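Local coordinates for assembly chaperone of ribosomal protein L4 (Acl4) (Chaetomium thermophilum, PDB 5TQB), which probably acts as a dedicated assembly chaperone of ribosomal protein L4, holding it through a scaffold of tetratricopeptide repeat helices, at residues Gln50-Glu54 with Leu55-Asp59; Phe88-Leu91 with Ala92-Glu96; Asp101-Ala104 with Trp105-Gly109. All coordinates share one frame; numbering follows the deposited sequence.

The three contacts are local and follow one another along the N-terminal half of an all-helical chain. Contact 1 is the turn between helix 41-54 and helix 58-71, within the predicted TPR at 42-75. Contact 2 lies on helix 86-94 and contact 3 on helix 100-125. The centres of contacts 1 and 2 are about 13 Å apart, and those of contacts 2 and 3 about 8 Å. V53 packs on W90 and I58 on L94. A92 packs on W105 and F106. S95 OG probably bonds to D101 OD2, and S102 OG to A92 O. Contacts 1 and 3 do not touch. Contact 2 thus packs against both, and all three lie within reach of the chain of another protein.

Contact 1. Residues Gln50-Glu54 with Leu55-Asp59; sequences QIHVE and LGDID
L55 folds back over the last turn of helix 41-54 and touches I51. Its CB lies 3.6 Å from the carbonyl O of I51. CG comes closer, at 3.3 Å from the same oxygen. CG stands beside the backbone N (chi1 -77°), which carries the side chain back along the helix. Beyond CG, CD1 reaches CG2 of I51 at 4.2 Å, an apolar contact. CD1 also comes obliquely to the H52 ring, 4.3 Å from CD2 of H52. L55 also packs on I20 and E21 of helix 20-32. The backbone closes the helix here with a Schellman motif at G56, which has positive phi (85°). G56 N donates to V53 O at 3.0 Å, from well above the carbonyl plane. D57 N gives a weak bond to H52 O at 2.9 Å. This is the turn between the two helices of the predicted TPR. D57 is the N-cap of helix 58-71, and its OD2 accepts from A60 N, while ND1 of H52 is bonded to L48 O, one turn back. OD1 of D57 comes to the edge of the H52 ring, 4.2 Å from CD2 of H52. Both carboxylate oxygens of E54 bond to polar side chains of the chain of another protein.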
# COMPACT_ATOMS: atom_id res chain seq x y z
N GLN B 50 15.63 7.37 8.57
CA GLN B 50 14.78 6.64 7.64
C GLN B 50 15.23 5.19 7.51
O GLN B 50 14.41 4.27 7.50
CB GLN B 50 14.83 7.26 6.24
CG GLN B 50 14.38 8.70 6.14
CD GLN B 50 14.73 9.33 4.79
OE1 GLN B 50 15.35 8.70 3.94
NE2 GLN B 50 14.33 10.58 4.60
N ILE B 51 16.54 4.99 7.41
CA ILE B 51 17.09 3.66 7.17
C ILE B 51 16.79 2.73 8.33
O ILE B 51 16.38 1.59 8.13
CB ILE B 51 18.61 3.72 6.93
CG1 ILE B 51 18.90 4.41 5.60
CG2 ILE B 51 19.22 2.32 6.91
CD1 ILE B 51 20.36 4.87 5.43
N HIS B 52 16.99 3.22 9.54
CA HIS B 52 16.79 2.39 10.72
C HIS B 52 15.30 2.19 11.02
O HIS B 52 14.93 1.24 11.71
CB HIS B 52 17.54 2.98 11.91
CG HIS B 52 19.02 2.75 11.83
ND1 HIS B 52 19.85 3.50 11.02
CD2 HIS B 52 19.81 1.83 12.43
CE1 HIS B 52 21.09 3.06 11.15
NE2 HIS B 52 21.10 2.05 12.00
N VAL B 53 14.45 3.07 10.50
CA VAL B 53 13.01 2.87 10.58
C VAL B 53 12.64 1.69 9.70
O VAL B 53 11.91 0.80 10.10
CB VAL B 53 12.23 4.13 10.13
CG1 VAL B 53 10.88 3.76 9.50
CG2 VAL B 53 12.03 5.08 11.29
N GLU B 54 13.17 1.71 8.48
CA GLU B 54 12.90 0.65 7.52
C GLU B 54 13.47 -0.68 8.01
O GLU B 54 12.99 -1.75 7.62
CB GLU B 54 13.48 1.01 6.15
CG GLU B 54 12.97 2.34 5.61
CD GLU B 54 12.04 2.18 4.41
OE1 GLU B 54 11.09 2.98 4.28
OE2 GLU B 54 12.27 1.26 3.60
N LEU B 55 14.48 -0.62 8.87
CA LEU B 55 15.09 -1.82 9.44
C LEU B 55 14.32 -2.35 10.64
O LEU B 55 14.55 -3.47 11.09
CB LEU B 55 16.53 -1.53 9.88
CG LEU B 55 17.61 -1.45 8.80
CD1 LEU B 55 18.96 -1.08 9.43
CD2 LEU B 55 17.73 -2.76 8.02
N GLY B 56 13.40 -1.55 11.17
CA GLY B 56 12.65 -1.92 12.34
C GLY B 56 13.37 -1.61 13.64
O GLY B 56 12.90 -1.98 14.72
N ASP B 57 14.52 -0.94 13.55
CA ASP B 57 15.25 -0.50 14.74
C ASP B 57 14.76 0.88 15.16
O ASP B 57 15.34 1.90 14.78
CB ASP B 57 16.75 -0.48 14.48
CG ASP B 57 17.55 -0.23 15.76
OD1 ASP B 57 18.76 -0.54 15.77
OD2 ASP B 57 16.97 0.27 16.74
N ILE B 58 13.70 0.90 15.95
CA ILE B 58 13.03 2.13 16.33
C ILE B 58 13.89 3.01 17.24
O ILE B 58 13.88 4.23 17.13
CB ILE B 58 11.70 1.82 17.07
CG1 ILE B 58 10.81 0.92 16.21
CG2 ILE B 58 10.96 3.09 17.44
CD1 ILE B 58 10.49 1.47 14.83
N ASP B 59 14.64 2.38 18.14
CA ASP B 59 15.42 3.12 19.12
C ASP B 59 16.62 3.82 18.47
O ASP B 59 17.01 4.91 18.89
CB ASP B 59 15.87 2.20 20.25
CG ASP B 59 14.70 1.62 21.02
OD1 ASP B 59 14.17 2.32 21.90
OD2 ASP B 59 14.32 0.46 20.74

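Contact 2. Residues Phe88-Leu91 with Ala92-Glu96; sequences FLWL and AQLSE
W90 and L94 meet one turn apart near the end of helix 86-94, and here the packing is close. CD1 of L94 comes to the edge of the indole, in its plane, 3.5 Å from CE3 of W90. The same methyl lies 3.3 Å from the carbonyl O of W90. That oxygen accepts from L94 N at 2.9 Å. Q93 approaches the indole too. Its NE2 is 3.6 Å from CZ3 of W90, and amide and ring planes stand 70° apart. The Q93 chain is extended beyond CG, which carries the amide out to the ring. NE2 also bonds to the backbone of the chain of another protein, which helps fix the amide's rotation. Q93 N bonds only weakly to L89 O, at 3.3 Å. In contrast with the buried W90, Q93 and L94, E96 is exposed to solvent and forms a salt bridge with R62. W90 stacks on Y65 and meets an aromatic side chain of the other protein edge-to-face. An indole that stacks and an amide that bonds to the other chain's backbone are consistent with a face that recognises a bound protein.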
# COMPACT_ATOMS: atom_id res chain seq x y z
N PHE B 88 10.71 15.84 12.60
CA PHE B 88 9.80 16.22 13.67
C PHE B 88 8.62 15.26 13.72
O PHE B 88 8.19 14.84 14.79
CB PHE B 88 9.29 17.65 13.48
CG PHE B 88 10.38 18.68 13.50
CD1 PHE B 88 10.95 19.09 14.69
CD2 PHE B 88 10.83 19.25 12.32
CE1 PHE B 88 11.95 20.04 14.71
CE2 PHE B 88 11.83 20.21 12.33
CZ PHE B 88 12.39 20.60 13.53
N LEU B 89 8.12 14.91 12.54
CA LEU B 89 6.93 14.06 12.42
C LEU B 89 7.23 12.65 12.89
O LEU B 89 6.38 12.00 13.51
CB LEU B 89 6.42 14.06 10.98
CG LEU B 89 6.21 15.44 10.34
CD1 LEU B 89 5.70 15.31 8.92
CD2 LEU B 89 5.28 16.31 11.17
N TRP B 90 8.43 12.16 12.59
CA TRP B 90 8.81 10.82 13.02
C TRP B 90 9.00 10.73 14.53
O TRP B 90 8.67 9.72 15.14
CB TRP B 90 10.09 10.35 12.32
CG TRP B 90 9.82 9.62 11.05
CD1 TRP B 90 10.12 10.04 9.78
CD2 TRP B 90 9.18 8.35 10.91
NE1 TRP B 90 9.71 9.11 8.87
CE2 TRP B 90 9.13 8.06 9.53
CE3 TRP B 90 8.64 7.43 11.81
CZ2 TRP B 90 8.56 6.88 9.04
CZ3 TRP B 90 8.08 6.26 11.32
CH2 TRP B 90 8.05 6.00 9.95
N LEU B 91 9.53 11.79 15.13
CA LEU B 91 9.74 11.83 16.58
C LEU B 91 8.40 11.81 17.31
O LEU B 91 8.30 11.27 18.42
CB LEU B 91 10.53 13.06 16.98
CG LEU B 91 12.04 12.97 16.75
CD1 LEU B 91 12.67 14.35 16.84
CD2 LEU B 91 12.68 12.04 17.77
N ALA B 92 7.38 12.39 16.68
CA ALA B 92 6.03 12.41 17.22
C ALA B 92 5.44 11.01 17.28
O ALA B 92 4.83 10.63 18.28
CB ALA B 92 5.14 13.32 16.38
N GLN B 93 5.63 10.23 16.21
CA GLN B 93 5.11 8.87 16.15
C GLN B 93 5.92 7.92 17.02
O GLN B 93 5.37 6.97 17.60
CB GLN B 93 5.11 8.35 14.72
CG GLN B 93 3.97 8.89 13.88
CD GLN B 93 3.92 8.31 12.48
OE1 GLN B 93 3.16 8.79 11.64
NE2 GLN B 93 4.72 7.27 12.21
N LEU B 94 7.21 8.18 17.11
CA LEU B 94 8.12 7.32 17.86
C LEU B 94 8.16 7.67 19.34
O LEU B 94 8.82 6.98 20.13
CB LEU B 94 9.53 7.40 17.26
CG LEU B 94 9.81 6.44 16.09
CD1 LEU B 94 8.65 6.38 15.10
CD2 LEU B 94 11.12 6.79 15.37
N SER B 95 7.45 8.72 19.72
CA SER B 95 7.44 9.18 21.11
C SER B 95 6.97 8.08 22.05
O SER B 95 5.95 7.44 21.80
CB SER B 95 6.52 10.39 21.26
OG SER B 95 6.39 10.74 22.63
N GLU B 96 7.72 7.88 23.12
CA GLU B 96 7.44 6.82 24.08
C GLU B 96 6.41 7.29 25.10
O GLU B 96 5.73 6.47 25.72
CB GLU B 96 8.73 6.36 24.77
CG GLU B 96 9.66 7.50 25.21
CD GLU B 96 10.65 7.92 24.12
OE1 GLU B 96 10.45 9.01 23.52
OE2 GLU B 96 11.62 7.18 23.87

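Contact 3. Residues Asp101-Ala104 with Trp105-Gly109; sequences DSVA and WFERG
D101 and W105 lie side by side one helical turn apart, their side chains pointing the same way. The D101 carboxylate stands nearly upright to the indole, with planes 85° apart. OD2 of D101 comes 3.6 Å from NE1 of W105, a close approach rather than a bond. CG of D101 lies opposite the backbone N (chi1 -171°), which sets the carboxylate beside the ring. The polar partner of OD2 is S95 OG. With an alanine here there is no carboxylate, so S95 OG would probably lose this partner and NE1 of W105 its neighbour. The S102 hydroxyl bonds to A92 O, so this end of the helix is joined to helix 86-94 and to S95 beyond it by two hydrogen bonds. Four backbone carbonyls in a row are satisfied by the N-H four residues on. W105 N reaches D101 O at 3.2 Å and F106 N reaches S102 O at 2.8 Å. E107 N binds V103 O at 2.8 Å, and R108 N binds A104 O at 3.1 Å. CD1 of W105 also lies 3.1 Å from D101 O. The E107 carboxylate crosses V103, with OE2 3.7 Å from CG1. W105 and F106 pack on A92, and V103 and F106 on V152 of helix 131-156. This is regular alpha-helical bonding in a helix packed between neighbouring helices, as in the stacked helical arrays of TPR proteins.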
# COMPACT_ATOMS: atom_id res chain seq x y z
N ASP B 101 3.43 14.96 24.16
CA ASP B 101 4.77 14.93 23.57
C ASP B 101 4.71 14.74 22.06
O ASP B 101 5.49 15.33 21.32
CB ASP B 101 5.60 13.81 24.21
CG ASP B 101 7.06 13.86 23.80
OD1 ASP B 101 7.79 14.75 24.31
OD2 ASP B 101 7.48 13.02 22.99
N SER B 102 3.76 13.91 21.60
CA SER B 102 3.58 13.68 20.17
C SER B 102 3.01 14.92 19.49
O SER B 102 3.47 15.31 18.42
CB SER B 102 2.65 12.50 19.93
OG SER B 102 3.25 11.29 20.35
N VAL B 103 1.99 15.52 20.11
CA VAL B 103 1.37 16.72 19.58
C VAL B 103 2.39 17.86 19.46
O VAL B 103 2.38 18.62 18.49
CB VAL B 103 0.21 17.19 20.46
CG1 VAL B 103 -0.36 18.51 19.95
CG2 VAL B 103 -0.88 16.13 20.50
N ALA B 104 3.26 17.98 20.46
CA ALA B 104 4.30 19.00 20.47
C ALA B 104 5.22 18.82 19.26
O ALA B 104 5.51 19.78 18.55
CB ALA B 104 5.09 18.94 21.77
N TRP B 105 5.67 17.59 19.03
CA TRP B 105 6.51 17.29 17.88
C TRP B 105 5.77 17.55 16.56
O TRP B 105 6.34 18.11 15.62
CB TRP B 105 7.01 15.85 17.92
CG TRP B 105 8.14 15.61 18.87
CD1 TRP B 105 8.16 14.76 19.94
CD2 TRP B 105 9.43 16.24 18.84
NE1 TRP B 105 9.38 14.82 20.57
CE2 TRP B 105 10.18 15.72 19.92
CE3 TRP B 105 10.03 17.19 18.00
CZ2 TRP B 105 11.49 16.12 20.19
CZ3 TRP B 105 11.33 17.59 18.27
CH2 TRP B 105 12.04 17.05 19.35
N PHE B 106 4.51 17.13 16.50
CA PHE B 106 3.70 17.31 15.30
C PHE B 106 3.52 18.79 15.00
O PHE B 106 3.57 19.21 13.84
CB PHE B 106 2.32 16.67 15.48
CG PHE B 106 2.28 15.18 15.23
CD1 PHE B 106 1.57 14.33 16.07
CD2 PHE B 106 2.92 14.63 14.13
CE1 PHE B 106 1.51 12.97 15.83
CE2 PHE B 106 2.87 13.26 13.89
CZ PHE B 106 2.17 12.43 14.74
N GLU B 107 3.31 19.58 16.05
CA GLU B 107 3.11 21.02 15.89
C GLU B 107 4.35 21.68 15.33
O GLU B 107 4.27 22.53 14.45
CB GLU B 107 2.72 21.66 17.23
CG GLU B 107 1.24 21.53 17.56
CD GLU B 107 0.88 22.16 18.90
OE1 GLU B 107 1.79 22.66 19.61
OE2 GLU B 107 -0.32 22.17 19.25
N ARG B 108 5.51 21.28 15.84
CA ARG B 108 6.78 21.78 15.33
C ARG B 108 6.92 21.45 13.85
O ARG B 108 7.43 22.25 13.07
CB ARG B 108 7.95 21.18 16.11
CG ARG B 108 8.12 21.77 17.50
CD ARG B 108 9.54 22.25 17.75
NE ARG B 108 10.32 21.32 18.56
CZ ARG B 108 11.65 21.27 18.56
NH1 ARG B 108 12.36 22.07 17.77
NH2 ARG B 108 12.27 20.40 19.34
N GLY B 109 6.46 20.26 13.48
CA GLY B 109 6.53 19.81 12.10
C GLY B 109 5.57 20.59 11.21
O GLY B 109 5.91 20.96 10.08